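Local coordinates for 2,3-dihydroxybenzoate-AMP ligase (Mycobacterium smegmatis, PDB 5KEI), which belongs to the ANL clan of AMP-binding enzymes, combining a large AMP-binding portion with a smaller C-terminal domain, at residues V438-D443 with G448-T453; Q350-M355 with L360-I365; L476-S481 with H516-Q521; E465-L470 with A526-D531; Q45-V50 with G114-G119. One frame throughout, in Å; residues are numbered along the deposited sequence.

Contact 1. Residues V438-D443 with G448-T453; sequences VRRFAD and GYLEVT
Arg-439 and Glu-451 pair twice, by backbone and by side chain, in the antiparallel beta hairpin of strands 432-440 and 450-455. Their main chains satisfy each other: Arg-439 N gives to Glu-451 O at 2.9 Å, and Glu-451 N returns to Arg-439 O at 2.7 Å, the signature of a hydrogen-bonded pair. Past the strand end the bonding continues, with Phe-441 N on Tyr-449 O (3.0 Å) and Gly-448 N on Phe-441 O (3.0 Å). The side chains of Arg-439 and Glu-451 run alongside each other in the same direction. Arg-439 NE and NH2 converge on one oxygen, Glu-451 OE1, each at 2.8 Å, with OE1 lying close to the guanidinium plane; NH2 meets OE1 at its syn lone pair, while NE comes nearly along the C-O axis. Sharing a single acceptor bends both bonds, to 142° for NE and 137° for NH2. The carboxylate also borders the Phe-441 ring, whose CZ lies 3.4 Å from Glu-451 OE1. On the other side of the sheet Val-438 CG1 meets Val-452 CG2 at 4.0 Å. There Val-438, Arg-440 and Leu-450 pack against Ile-386 and Ile-388 of strand 385-389, while Gln-376 OE1 takes Val-452 N beside strand 450-455, outermost in this four-stranded antiparallel sheet.

Contact 2. Residues Q350-M355 with L360-I365; sequences QQVFGM and LNYTRI
A beta hairpin built into the large mixed sheet of the AMP-binding portion sets Phe-353 of strand 349-354 against Asn-361 of strand 360-362. Phe-353 O is doubly gripped: Asn-361 N reaches it at 2.8 Å and Asn-361 ND2 at 3.1 Å, from opposite faces of the carbonyl plane. In return Phe-353 N gives to Asn-361 O at 2.8 Å, completing a hydrogen-bonded antiparallel pair. The side-chain amide of Asn-361 lies alongside the Phe-353 ring, with planes only 11° apart, and ND2 comes within 3.2 Å of Phe-353 CD2. The next pair, Val-352 with Tyr-362, is non-hydrogen-bonded and meets by side chains, Val-352 CG2 lying 3.7 Å from Tyr-362 CD1; the phenol end is bonded to Ser-237 OG.

Regular pairing gives way at Thr-363. Its N still gives to Gln-351 O, but Gln-351 N binds the hydroxyl, Thr-363 OG1, at 2.9 Å instead of a carbonyl. The threonine torsion puts OG1 between N and C of its own backbone (chi1 46°), facing that amide. The carbonyl thus passed over is satisfied by a side chain. Gln-350, extended and sliding past Thr-363 in the opposite sense, has its OE1 bonded to Gln-327 NE2 of strand 325-328, while its NE2 meets Thr-363 O head-on at 2.8 Å, with a C=O...N angle of 171°.

Contact 3. Residues L476-S481 with H516-Q521; sequences LLTHPS and HAHLEQ
Thr-478 OG1 accepts from His-518 NE2 at 2.7 Å, the shortest polar bond between 476-481 and 516-521, and the same hydroxyl is hydrogen-bonded to His-475 O. The contact belongs to the C-terminal domain, where the end of helix 469-477 and the loop after it meet the side of helix 512-521. OG1 lies only 5° out of the His-518 ring plane, as expected for a ring N-H donor. His-518 has CG anti to its backbone N (chi1 176°), which carries the ring toward the 476-481 segment.

His-479 covers one face of that ring. Its CB stands over the ring centre, 4.1 Å from the His-518 centroid, a CH-pi contact almost on the ring normal. Farther out the two imidazoles form a T-shaped (edge-to-face) pair, with planes at 60° and the edge atom His-479 CD2 lying 3.7 Å from His-518 ND1. The rotation of His-479 is fixed by the chain just beyond: Ser-481 N gives to His-479 ND1 at 3.0 Å, close to the imidazole plane. Because ND1 acts as an acceptor, that nitrogen is probably unprotonated.

Hydrophobic closure comes from the buried leucines of the two helices. Leu-519, which also packs on Leu-472 and Pro-530, touches Leu-476 methyl to methyl, Leu-519 CD2 lying 3.6 Å from Leu-476 CD2.

Contact 4. Residues E465-L470 with A526-D531; sequences ENVSAL and AHSRPD
Glu-465 lays its carboxylate over one face of the His-527 imidazole, joining a small antiparallel hairpin, strands 459-462 and 465-468, to the loop that follows helix 512-521 in the C-terminal part of the protein. Glu-465 CD stands 3.6 Å above the His-527 ring plane, displaced toward the rim, and the two planes are 29° apart, so the arrangement is an offset stack and not an in-plane bond. The closest atoms are Glu-465 CG and His-527 ND1, at 3.2 Å. A bend in the glutamate chain (chi2 -57°) folds the carboxylate back over the ring. The nearby carboxylate would probably make protonation of the imidazole easier.

Val-467, two residues on and on the same side of the strand, supplies the buried half of the contact. Its CG2 touches Ser-528 OG at 3.4 Å and His-527 O at 3.5 Å, while its CG1 lies 3.9 Å from Ser-528 CB. The serine hydroxyl is also approached by its neighbour, His-527 ND1, in a weak, bent bond.

Outside this shell, Val-467 is set in place by backbone bonding to Ile-460 and by packing on Ile-499. The loop is tied down farther along, by a salt bridge from Asp-531 OD1 to Arg-462 NH2 and by Pro-530 O bonded to His-516 NE2. Just before them Arg-529 folds back over its own loop, bonding Val-524 O through NH2, and Ala-526 CA sits 3.6 Å above the plane of the Arg-529 guanidinium, offset toward its rim.

Contact 5. Residues Q45-V50 with G114-G119; sequences QLLDSV and GLLRAG
Arg-117 grips Asp-48 through two nitrogens, linking the C-terminal turn of helix 107-117 to the type I beta turn, Leu-46 to Ser-49, that leads into helix 49-57. The salt bridge runs from Arg-117 NE to Asp-48 OD2 at 2.9 Å and is nearly straight, with an N-H...O angle of 161°. It meets the anti side of OD2, and the guanidinium stands almost perpendicular to the carboxylate, 84° between planes. A longer bond of 3.3 Å connects Arg-117 NH2 to Asp-48 O, so side chain and backbone of one residue are held together. NH2 also forms a salt bridge with Asp-77 of helix 73-88, so this buried guanidinium is shared between Asp-48 and Asp-77, with Asp-81 at longer, weaker range.

Local bonding shapes both pieces of chain. Leu-46 O takes both Ser-49 N and Ser-49 OG, the hydroxyl at 2.7 Å, which fixes the turn carrying Asp-48. The helix closes in a Schellman motif, with Gly-119 at positive phi (84°).

Packing fills in beside the charges, where Asp-48 CB and Leu-116 CB are 4.0 Å apart. Leu-47, backed by Tyr-230 and Val-231 of helix 227-240, meets Leu-116 through its branch carbon: Leu-47 CG lies 3.7 Å from Leu-116 CD1.

In the fold
Along the chain, contact 5 closes first, then contact 2, then contact 1, while contact 3 falls wholly within the span bracketed by contact 4. Contacts 1 and 2 are hairpins in different sheets, their centres about 13 Å apart, and they touch: Val-452 CG2 lies 3.7 Å from Phe-353 CD1, so the four-stranded sheet packs directly on the large mixed sheet. Contacts 3 and 4, about 14 Å between centres, share helix 469-477 and meet where His-516 faces Pro-530, making one continuous C-terminal unit. Contact 5 lies about 46 Å from contact 4, centre to centre, across the chain's centre, matching the separation of the AMP-binding body from the C-terminal domain.

Contact 1. Residues V438-D443 with G448-T453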
# COMPACT_ATOMS: atom_id res chain seq x y z
N VAL A 438 -7.40 6.45 16.58
CA VAL A 438 -8.57 7.12 15.98
C VAL A 438 -9.73 7.19 16.97
O VAL A 438 -9.76 6.49 17.98
CB VAL A 438 -9.08 6.38 14.69
CG1 VAL A 438 -7.97 6.18 13.66
CG2 VAL A 438 -9.70 5.03 15.05
N ARG A 439 -10.70 8.04 16.68
CA ARG A 439 -11.98 7.97 17.38
C ARG A 439 -13.07 8.09 16.35
O ARG A 439 -12.89 8.73 15.31
CB ARG A 439 -12.10 9.06 18.45
CG ARG A 439 -12.01 10.46 17.93
CD ARG A 439 -11.88 11.44 19.06
NE ARG A 439 -11.88 12.82 18.57
CZ ARG A 439 -12.05 13.88 19.35
NH1 ARG A 439 -12.23 13.73 20.66
NH2 ARG A 439 -12.04 15.11 18.83
N ARG A 440 -14.19 7.41 16.61
CA ARG A 440 -15.39 7.54 15.80
C ARG A 440 -16.40 8.33 16.61
O ARG A 440 -16.80 7.89 17.69
CB ARG A 440 -15.96 6.18 15.42
CG ARG A 440 -17.32 6.26 14.72
CD ARG A 440 -17.75 4.89 14.18
NE ARG A 440 -17.37 3.82 15.10
CZ ARG A 440 -17.35 2.53 14.78
NH1 ARG A 440 -17.68 2.14 13.55
NH2 ARG A 440 -16.98 1.63 15.69
N PHE A 441 -16.77 9.51 16.12
CA PHE A 441 -17.73 10.34 16.84
C PHE A 441 -19.06 9.60 17.00
O PHE A 441 -19.59 9.01 16.04
CB PHE A 441 -17.95 11.67 16.10
CG PHE A 441 -16.69 12.49 15.94
CD1 PHE A 441 -16.24 13.29 16.98
CD2 PHE A 441 -15.98 12.47 14.75
CE1 PHE A 441 -15.08 14.05 16.84
CE2 PHE A 441 -14.83 13.23 14.60
CZ PHE A 441 -14.37 14.02 15.64
N ALA A 442 -19.60 9.62 18.22
CA ALA A 442 -20.85 8.89 18.51
C ALA A 442 -22.07 9.82 18.50
O ALA A 442 -23.20 9.35 18.47
CB ALA A 442 -20.74 8.18 19.86
N ASP A 443 -21.82 11.12 18.50
CA ASP A 443 -22.88 12.12 18.66
C ASP A 443 -22.49 13.40 17.88
O ASP A 443 -21.34 13.55 17.47
CB ASP A 443 -23.10 12.41 20.15
CG ASP A 443 -24.23 13.40 20.42
OD1 ASP A 443 -25.05 13.65 19.51
OD2 ASP A 443 -24.28 13.94 21.56
N GLY A 448 -20.74 9.15 13.26
CA GLY A 448 -20.53 8.11 12.26
C GLY A 448 -19.16 8.20 11.61
O GLY A 448 -18.69 7.24 10.99
N TYR A 449 -18.52 9.36 11.75
CA TYR A 449 -17.26 9.60 11.06
C TYR A 449 -16.06 9.39 11.98
O TYR A 449 -16.16 9.45 13.21
CB TYR A 449 -17.27 11.00 10.44
CG TYR A 449 -18.15 11.04 9.21
CD1 TYR A 449 -17.61 10.86 7.94
CD2 TYR A 449 -19.54 11.20 9.31
CE1 TYR A 449 -18.41 10.86 6.79
CE2 TYR A 449 -20.36 11.20 8.18
CZ TYR A 449 -19.79 11.02 6.91
OH TYR A 449 -20.58 11.02 5.78
N LEU A 450 -14.93 9.12 11.34
CA LEU A 450 -13.66 8.89 12.02
C LEU A 450 -12.84 10.17 12.16
O LEU A 450 -12.88 11.04 11.30
CB LEU A 450 -12.85 7.86 11.26
CG LEU A 450 -13.29 6.41 11.39
CD1 LEU A 450 -12.31 5.49 10.66
CD2 LEU A 450 -13.40 6.05 12.86
N GLU A 451 -12.06 10.26 13.24
CA GLU A 451 -10.96 11.22 13.30
C GLU A 451 -9.66 10.55 13.70
O GLU A 451 -9.61 9.83 14.70
CB GLU A 451 -11.25 12.35 14.27
CG GLU A 451 -10.06 13.29 14.39
CD GLU A 451 -10.29 14.43 15.36
OE1 GLU A 451 -11.02 14.23 16.35
OE2 GLU A 451 -9.75 15.53 15.11
N VAL A 452 -8.60 10.78 12.92
CA VAL A 452 -7.28 10.21 13.19
C VAL A 452 -6.52 11.15 14.11
O VAL A 452 -6.34 12.33 13.78
CB VAL A 452 -6.46 9.99 11.89
CG1 VAL A 452 -5.07 9.53 12.24
CG2 VAL A 452 -7.14 8.97 10.96
N THR A 453 -6.08 10.64 15.25
CA THR A 453 -5.49 11.50 16.28
C THR A 453 -4.00 11.25 16.40
O THR A 453 -3.27 12.03 17.01
CB THR A 453 -6.18 11.29 17.63
OG1 THR A 453 -5.97 9.94 18.07
CG2 THR A 453 -7.68 11.54 17.52

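Contact 2. Residues Q350-M355 with L360-I365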
# COMPACT_ATOMS: atom_id res chain seq x y z
N GLN A 350 -12.46 15.95 -0.73
CA GLN A 350 -12.82 14.69 -0.10
C GLN A 350 -11.66 14.23 0.74
O GLN A 350 -10.53 14.16 0.25
CB GLN A 350 -13.18 13.64 -1.13
CG GLN A 350 -13.57 12.31 -0.53
CD GLN A 350 -13.73 11.27 -1.60
OE1 GLN A 350 -12.79 11.01 -2.34
NE2 GLN A 350 -14.93 10.69 -1.71
N GLN A 351 -11.90 13.93 2.02
CA GLN A 351 -10.84 13.40 2.85
C GLN A 351 -10.83 11.88 2.73
O GLN A 351 -11.89 11.23 2.71
CB GLN A 351 -10.97 13.85 4.31
CG GLN A 351 -10.75 15.36 4.50
CD GLN A 351 -10.14 15.74 5.86
OE1 GLN A 351 -9.26 15.05 6.38
NE2 GLN A 351 -10.61 16.85 6.44
N VAL A 352 -9.63 11.34 2.59
CA VAL A 352 -9.45 9.90 2.47
C VAL A 352 -8.44 9.40 3.49
O VAL A 352 -7.29 9.82 3.49
CB VAL A 352 -8.98 9.52 1.06
CG1 VAL A 352 -8.94 7.99 0.92
CG2 VAL A 352 -9.86 10.17 0.01
N PHE A 353 -8.87 8.51 4.37
CA PHE A 353 -7.98 7.84 5.30
C PHE A 353 -7.98 6.37 4.95
O PHE A 353 -8.94 5.65 5.25
CB PHE A 353 -8.41 8.08 6.75
CG PHE A 353 -7.76 7.16 7.75
CD1 PHE A 353 -6.38 7.06 7.83
CD2 PHE A 353 -8.54 6.40 8.62
CE1 PHE A 353 -5.78 6.21 8.76
CE2 PHE A 353 -7.95 5.56 9.54
CZ PHE A 353 -6.57 5.47 9.62
N GLY A 354 -6.90 5.95 4.29
CA GLY A 354 -6.78 4.60 3.78
C GLY A 354 -5.37 4.04 3.93
O GLY A 354 -4.45 4.73 4.34
N MET A 355 -5.22 2.77 3.60
CA MET A 355 -3.95 2.09 3.76
C MET A 355 -3.88 1.00 2.71
O MET A 355 -4.91 0.41 2.34
CB MET A 355 -3.81 1.52 5.17
CG MET A 355 -4.86 0.48 5.52
SD MET A 355 -5.16 0.31 7.29
CE MET A 355 -6.02 1.86 7.63
N LEU A 360 -10.55 1.50 3.54
CA LEU A 360 -10.62 2.86 3.04
C LEU A 360 -11.75 3.63 3.72
O LEU A 360 -12.89 3.14 3.82
CB LEU A 360 -10.81 2.87 1.52
CG LEU A 360 -9.68 2.28 0.67
CD1 LEU A 360 -10.13 2.07 -0.78
CD2 LEU A 360 -8.49 3.19 0.71
N ASN A 361 -11.43 4.82 4.22
CA ASN A 361 -12.42 5.74 4.77
C ASN A 361 -12.49 6.98 3.91
O ASN A 361 -11.46 7.62 3.67
CB ASN A 361 -12.09 6.12 6.22
CG ASN A 361 -12.04 4.93 7.13
OD1 ASN A 361 -13.08 4.43 7.56
ND2 ASN A 361 -10.83 4.46 7.43
N TYR A 362 -13.68 7.28 3.41
CA TYR A 362 -13.93 8.45 2.58
C TYR A 362 -15.01 9.32 3.18
O TYR A 362 -15.94 8.80 3.80
CB TYR A 362 -14.42 8.09 1.18
CG TYR A 362 -13.54 7.27 0.29
CD1 TYR A 362 -12.67 7.88 -0.61
CD2 TYR A 362 -13.64 5.90 0.27
CE1 TYR A 362 -11.89 7.12 -1.46
CE2 TYR A 362 -12.86 5.14 -0.55
CZ TYR A 362 -12.00 5.76 -1.42
OH TYR A 362 -11.24 4.99 -2.26
N THR A 363 -14.91 10.62 2.97
CA THR A 363 -16.08 11.46 3.08
C THR A 363 -16.90 11.24 1.80
O THR A 363 -16.35 10.94 0.74
CB THR A 363 -15.72 12.95 3.27
OG1 THR A 363 -14.68 13.33 2.35
CG2 THR A 363 -15.23 13.18 4.68
N ARG A 364 -18.21 11.36 1.90
CA ARG A 364 -19.05 11.16 0.72
C ARG A 364 -19.22 12.48 -0.05
O ARG A 364 -18.96 13.57 0.48
CB ARG A 364 -20.41 10.57 1.12
CG ARG A 364 -20.33 9.27 1.97
CD ARG A 364 -19.23 8.32 1.49
NE ARG A 364 -19.51 6.89 1.73
CZ ARG A 364 -18.86 6.12 2.60
NH1 ARG A 364 -17.89 6.63 3.34
NH2 ARG A 364 -19.18 4.84 2.72
N ILE A 365 -19.63 12.38 -1.31
CA ILE A 365 -19.60 13.52 -2.22
C ILE A 365 -20.53 14.67 -1.81
O ILE A 365 -20.15 15.85 -1.89
CB ILE A 365 -19.94 13.10 -3.66
CG1 ILE A 365 -18.83 12.21 -4.21
CG2 ILE A 365 -20.11 14.31 -4.56
CD1 ILE A 365 -17.48 12.82 -4.15

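Contact 3. Residues L476-S481 with H516-Q521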
# COMPACT_ATOMS: atom_id res chain seq x y z
N LEU A 476 15.25 -5.31 15.70
CA LEU A 476 15.69 -6.60 16.22
C LEU A 476 15.15 -7.72 15.36
O LEU A 476 15.84 -8.71 15.13
CB LEU A 476 15.23 -6.79 17.67
CG LEU A 476 15.94 -5.95 18.74
CD1 LEU A 476 15.33 -6.22 20.10
CD2 LEU A 476 17.45 -6.22 18.77
N LEU A 477 13.91 -7.55 14.89
CA LEU A 477 13.24 -8.52 14.04
C LEU A 477 13.94 -8.73 12.69
O LEU A 477 13.75 -9.76 12.06
CB LEU A 477 11.78 -8.10 13.81
CG LEU A 477 10.86 -8.23 15.03
CD1 LEU A 477 9.59 -7.41 14.87
CD2 LEU A 477 10.52 -9.69 15.28
N THR A 478 14.75 -7.77 12.25
CA THR A 478 15.47 -7.94 10.98
C THR A 478 16.64 -8.90 11.10
O THR A 478 17.30 -9.20 10.12
CB THR A 478 16.01 -6.61 10.42
OG1 THR A 478 17.14 -6.17 11.20
CG2 THR A 478 14.91 -5.55 10.39
N HIS A 479 16.90 -9.37 12.32
CA HIS A 479 17.85 -10.45 12.57
C HIS A 479 17.17 -11.79 12.26
O HIS A 479 16.03 -12.05 12.69
CB HIS A 479 18.32 -10.39 14.02
CG HIS A 479 19.60 -11.13 14.29
ND1 HIS A 479 19.69 -12.50 14.28
CD2 HIS A 479 20.83 -10.67 14.63
CE1 HIS A 479 20.93 -12.86 14.57
NE2 HIS A 479 21.64 -11.77 14.79
N PRO A 480 17.87 -12.64 11.48
CA PRO A 480 17.37 -13.97 11.09
C PRO A 480 17.15 -14.91 12.28
O PRO A 480 16.41 -15.88 12.17
CB PRO A 480 18.47 -14.51 10.17
CG PRO A 480 19.69 -13.73 10.55
CD PRO A 480 19.19 -12.36 10.91
N SER A 481 17.79 -14.62 13.41
CA SER A 481 17.62 -15.45 14.60
C SER A 481 16.47 -14.98 15.48
O SER A 481 15.97 -15.74 16.30
CB SER A 481 18.92 -15.49 15.41
OG SER A 481 19.94 -16.19 14.70
N HIS A 516 23.53 -6.40 19.78
CA HIS A 516 24.05 -5.03 19.82
C HIS A 516 24.82 -4.67 18.54
O HIS A 516 24.65 -3.60 17.98
CB HIS A 516 24.97 -4.83 21.04
CG HIS A 516 24.26 -4.32 22.26
ND1 HIS A 516 24.59 -3.13 22.87
CD2 HIS A 516 23.25 -4.85 22.99
CE1 HIS A 516 23.81 -2.94 23.92
NE2 HIS A 516 22.98 -3.97 24.01
N ALA A 517 25.66 -5.59 18.07
CA ALA A 517 26.38 -5.38 16.81
C ALA A 517 25.41 -5.21 15.64
O ALA A 517 25.61 -4.35 14.77
CB ALA A 517 27.32 -6.54 16.55
N HIS A 518 24.36 -6.02 15.61
CA HIS A 518 23.33 -5.95 14.57
C HIS A 518 22.61 -4.62 14.60
O HIS A 518 22.30 -4.04 13.56
CB HIS A 518 22.32 -7.10 14.72
CG HIS A 518 21.18 -7.04 13.75
ND1 HIS A 518 21.23 -7.64 12.51
CD2 HIS A 518 19.96 -6.45 13.84
CE1 HIS A 518 20.09 -7.42 11.88
NE2 HIS A 518 19.30 -6.71 12.66
N LEU A 519 22.33 -4.13 15.81
CA LEU A 519 21.66 -2.83 15.95
C LEU A 519 22.52 -1.66 15.49
O LEU A 519 22.00 -0.68 14.98
CB LEU A 519 21.24 -2.61 17.40
CG LEU A 519 20.18 -3.60 17.86
CD1 LEU A 519 19.66 -3.20 19.22
CD2 LEU A 519 19.05 -3.66 16.84
N GLU A 520 23.84 -1.76 15.68
CA GLU A 520 24.75 -0.67 15.32
C GLU A 520 24.93 -0.55 13.80
O GLU A 520 24.94 0.55 13.25
CB GLU A 520 26.10 -0.88 16.00
CG GLU A 520 27.15 0.13 15.58
CD GLU A 520 28.53 -0.22 16.10
OE1 GLU A 520 28.76 -1.42 16.39
OE2 GLU A 520 29.38 0.69 16.21
N GLN A 521 25.06 -1.70 13.14
CA GLN A 521 25.12 -1.76 11.68
C GLN A 521 23.87 -1.16 11.02
O GLN A 521 23.94 -0.69 9.88
CB GLN A 521 25.32 -3.20 11.21
CG GLN A 521 26.65 -3.84 11.65
CD GLN A 521 27.87 -3.14 11.04
OE1 GLN A 521 28.52 -2.31 11.69
NE2 GLN A 521 28.20 -3.50 9.80

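Contact 4. Residues E465-L470 with A526-D531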
# COMPACT_ATOMS: atom_id res chain seq x y z
N GLU A 465 16.99 9.57 27.16
CA GLU A 465 16.40 9.20 25.88
C GLU A 465 15.00 8.69 26.05
O GLU A 465 14.69 7.96 27.00
CB GLU A 465 17.24 8.14 25.17
CG GLU A 465 18.63 8.63 24.79
CD GLU A 465 18.60 9.86 23.90
OE1 GLU A 465 17.71 9.94 23.02
OE2 GLU A 465 19.50 10.73 24.07
N ASN A 466 14.14 9.11 25.13
CA ASN A 466 12.80 8.58 25.00
C ASN A 466 12.83 7.57 23.86
O ASN A 466 12.72 7.94 22.69
CB ASN A 466 11.79 9.70 24.75
CG ASN A 466 11.73 10.69 25.91
OD1 ASN A 466 11.03 10.46 26.90
ND2 ASN A 466 12.49 11.78 25.81
N VAL A 467 13.02 6.31 24.21
CA VAL A 467 13.23 5.27 23.21
C VAL A 467 11.91 4.66 22.78
O VAL A 467 11.06 4.35 23.62
CB VAL A 467 14.17 4.17 23.75
CG1 VAL A 467 14.38 3.09 22.69
CG2 VAL A 467 15.49 4.77 24.19
N SER A 468 11.73 4.49 21.47
CA SER A 468 10.55 3.78 20.97
C SER A 468 10.78 2.28 21.02
O SER A 468 11.71 1.77 20.39
CB SER A 468 10.21 4.21 19.54
OG SER A 468 9.13 3.45 19.05
N ALA A 469 9.93 1.58 21.77
CA ALA A 469 9.98 0.12 21.82
C ALA A 469 9.62 -0.49 20.45
O ALA A 469 10.25 -1.43 19.99
CB ALA A 469 9.04 -0.41 22.89
N LEU A 470 8.60 0.09 19.82
CA LEU A 470 8.13 -0.34 18.51
C LEU A 470 9.22 -0.33 17.44
O LEU A 470 9.38 -1.32 16.73
CB LEU A 470 6.97 0.55 18.05
CG LEU A 470 5.77 0.50 18.99
CD1 LEU A 470 4.65 1.35 18.42
CD2 LEU A 470 5.32 -0.96 19.24
N ALA A 526 23.86 3.68 21.02
CA ALA A 526 23.97 2.84 22.21
C ALA A 526 22.96 3.23 23.28
O ALA A 526 22.76 2.49 24.24
CB ALA A 526 25.39 2.90 22.77
N HIS A 527 22.32 4.38 23.10
CA HIS A 527 21.35 4.88 24.08
C HIS A 527 19.96 4.33 23.83
O HIS A 527 19.01 4.67 24.54
CB HIS A 527 21.31 6.41 24.06
CG HIS A 527 20.88 7.01 22.76
ND1 HIS A 527 19.60 6.86 22.26
CD2 HIS A 527 21.54 7.77 21.86
CE1 HIS A 527 19.50 7.50 21.11
NE2 HIS A 527 20.67 8.06 20.84
N SER A 528 19.83 3.50 22.79
CA SER A 528 18.57 2.85 22.47
C SER A 528 18.74 1.34 22.29
O SER A 528 17.89 0.68 21.71
CB SER A 528 17.95 3.45 21.20
OG SER A 528 17.45 4.75 21.44
N ARG A 529 19.85 0.80 22.79
CA ARG A 529 20.06 -0.63 22.67
C ARG A 529 19.63 -1.30 23.97
O ARG A 529 19.68 -0.67 25.02
CB ARG A 529 21.52 -0.93 22.34
CG ARG A 529 21.97 -0.28 21.05
CD ARG A 529 23.39 -0.69 20.72
NE ARG A 529 23.97 0.19 19.71
CZ ARG A 529 25.27 0.44 19.61
NH1 ARG A 529 26.12 -0.14 20.46
NH2 ARG A 529 25.71 1.26 18.67
N PRO A 530 19.16 -2.56 23.89
CA PRO A 530 18.63 -3.21 25.09
C PRO A 530 19.73 -3.44 26.13
O PRO A 530 20.84 -3.79 25.74
CB PRO A 530 18.08 -4.55 24.58
CG PRO A 530 18.16 -4.50 23.11
CD PRO A 530 19.20 -3.48 22.75
N ASP A 531 19.41 -3.24 27.41
CA ASP A 531 20.37 -3.50 28.48
C ASP A 531 20.45 -4.99 28.80
O ASP A 531 21.47 -5.48 29.32
CB ASP A 531 19.99 -2.71 29.74
CG ASP A 531 19.80 -1.22 29.48
OD1 ASP A 531 20.81 -0.50 29.34
OD2 ASP A 531 18.62 -0.78 29.41

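Contact 5. Residues Q45-V50 with G114-G119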
# COMPACT_ATOMS: atom_id res chain seq x y z
N GLN A 45 -14.23 -11.68 -11.72
CA GLN A 45 -13.47 -11.29 -12.90
C GLN A 45 -12.04 -10.85 -12.56
O GLN A 45 -11.77 -10.22 -11.52
CB GLN A 45 -14.21 -10.18 -13.65
CG GLN A 45 -15.63 -10.56 -14.11
CD GLN A 45 -15.64 -11.69 -15.13
OE1 GLN A 45 -14.89 -11.66 -16.12
NE2 GLN A 45 -16.48 -12.69 -14.91
N LEU A 46 -11.11 -11.20 -13.45
CA LEU A 46 -9.69 -10.96 -13.24
C LEU A 46 -9.40 -9.48 -13.36
O LEU A 46 -10.10 -8.78 -14.09
CB LEU A 46 -8.85 -11.73 -14.26
CG LEU A 46 -8.76 -13.27 -14.18
CD1 LEU A 46 -7.71 -13.74 -15.16
CD2 LEU A 46 -8.46 -13.79 -12.78
N LEU A 47 -8.35 -9.02 -12.68
CA LEU A 47 -8.00 -7.60 -12.69
C LEU A 47 -7.88 -7.04 -14.11
O LEU A 47 -8.36 -5.94 -14.37
CB LEU A 47 -6.69 -7.36 -11.91
CG LEU A 47 -6.24 -5.91 -11.65
CD1 LEU A 47 -7.42 -5.01 -11.25
CD2 LEU A 47 -5.14 -5.86 -10.58
N ASP A 48 -7.24 -7.78 -15.02
CA ASP A 48 -6.99 -7.23 -16.35
C ASP A 48 -8.29 -7.00 -17.11
O ASP A 48 -8.28 -6.34 -18.14
CB ASP A 48 -6.09 -8.13 -17.22
CG ASP A 48 -6.82 -9.39 -17.73
OD1 ASP A 48 -7.14 -10.29 -16.92
OD2 ASP A 48 -7.11 -9.46 -18.96
N SER A 49 -9.39 -7.57 -16.63
CA SER A 49 -10.67 -7.48 -17.33
C SER A 49 -11.25 -6.08 -17.21
O SER A 49 -12.16 -5.71 -17.97
CB SER A 49 -11.68 -8.49 -16.80
OG SER A 49 -12.23 -8.04 -15.57
N VAL A 50 -10.74 -5.31 -16.24
CA VAL A 50 -11.14 -3.92 -16.12
C VAL A 50 -10.82 -3.20 -17.44
O VAL A 50 -11.66 -2.45 -17.93
CB VAL A 50 -10.46 -3.21 -14.93
CG1 VAL A 50 -10.75 -1.70 -14.94
CG2 VAL A 50 -10.91 -3.83 -13.62
N GLY A 114 -0.20 -5.31 -19.29
CA GLY A 114 0.71 -6.19 -20.00
C GLY A 114 1.17 -7.30 -19.09
O GLY A 114 1.04 -8.49 -19.42
N LEU A 115 1.69 -6.93 -17.93
CA LEU A 115 2.10 -7.91 -16.93
C LEU A 115 0.95 -8.81 -16.47
O LEU A 115 1.11 -10.03 -16.37
CB LEU A 115 2.73 -7.19 -15.74
CG LEU A 115 4.18 -6.73 -15.97
CD1 LEU A 115 4.63 -5.76 -14.91
CD2 LEU A 115 5.09 -7.96 -16.01
N LEU A 116 -0.21 -8.21 -16.19
CA LEU A 116 -1.36 -8.97 -15.70
C LEU A 116 -1.83 -10.02 -16.72
O LEU A 116 -2.22 -11.13 -16.34
CB LEU A 116 -2.53 -8.03 -15.37
CG LEU A 116 -2.37 -7.12 -14.15
CD1 LEU A 116 -3.52 -6.13 -14.09
CD2 LEU A 116 -2.26 -7.92 -12.86
N ARG A 117 -1.78 -9.66 -17.99
CA ARG A 117 -2.27 -10.55 -19.04
C ARG A 117 -1.29 -11.68 -19.32
O ARG A 117 -1.68 -12.69 -19.90
CB ARG A 117 -2.56 -9.77 -20.32
CG ARG A 117 -3.66 -8.74 -20.14
CD ARG A 117 -4.51 -8.61 -21.34
NE ARG A 117 -5.73 -7.89 -20.99
CZ ARG A 117 -6.12 -6.79 -21.62
NH1 ARG A 117 -5.40 -6.33 -22.63
NH2 ARG A 117 -7.23 -6.18 -21.25
N ALA A 118 -0.04 -11.53 -18.90
CA ALA A 118 0.89 -12.65 -18.95
C ALA A 118 0.71 -13.52 -17.70
O ALA A 118 1.29 -14.61 -17.58
CB ALA A 118 2.32 -12.15 -19.07
N GLY A 119 -0.14 -13.07 -16.79
CA GLY A 119 -0.42 -13.81 -15.58
C GLY A 119 0.62 -13.54 -14.50
O GLY A 119 0.63 -14.19 -13.46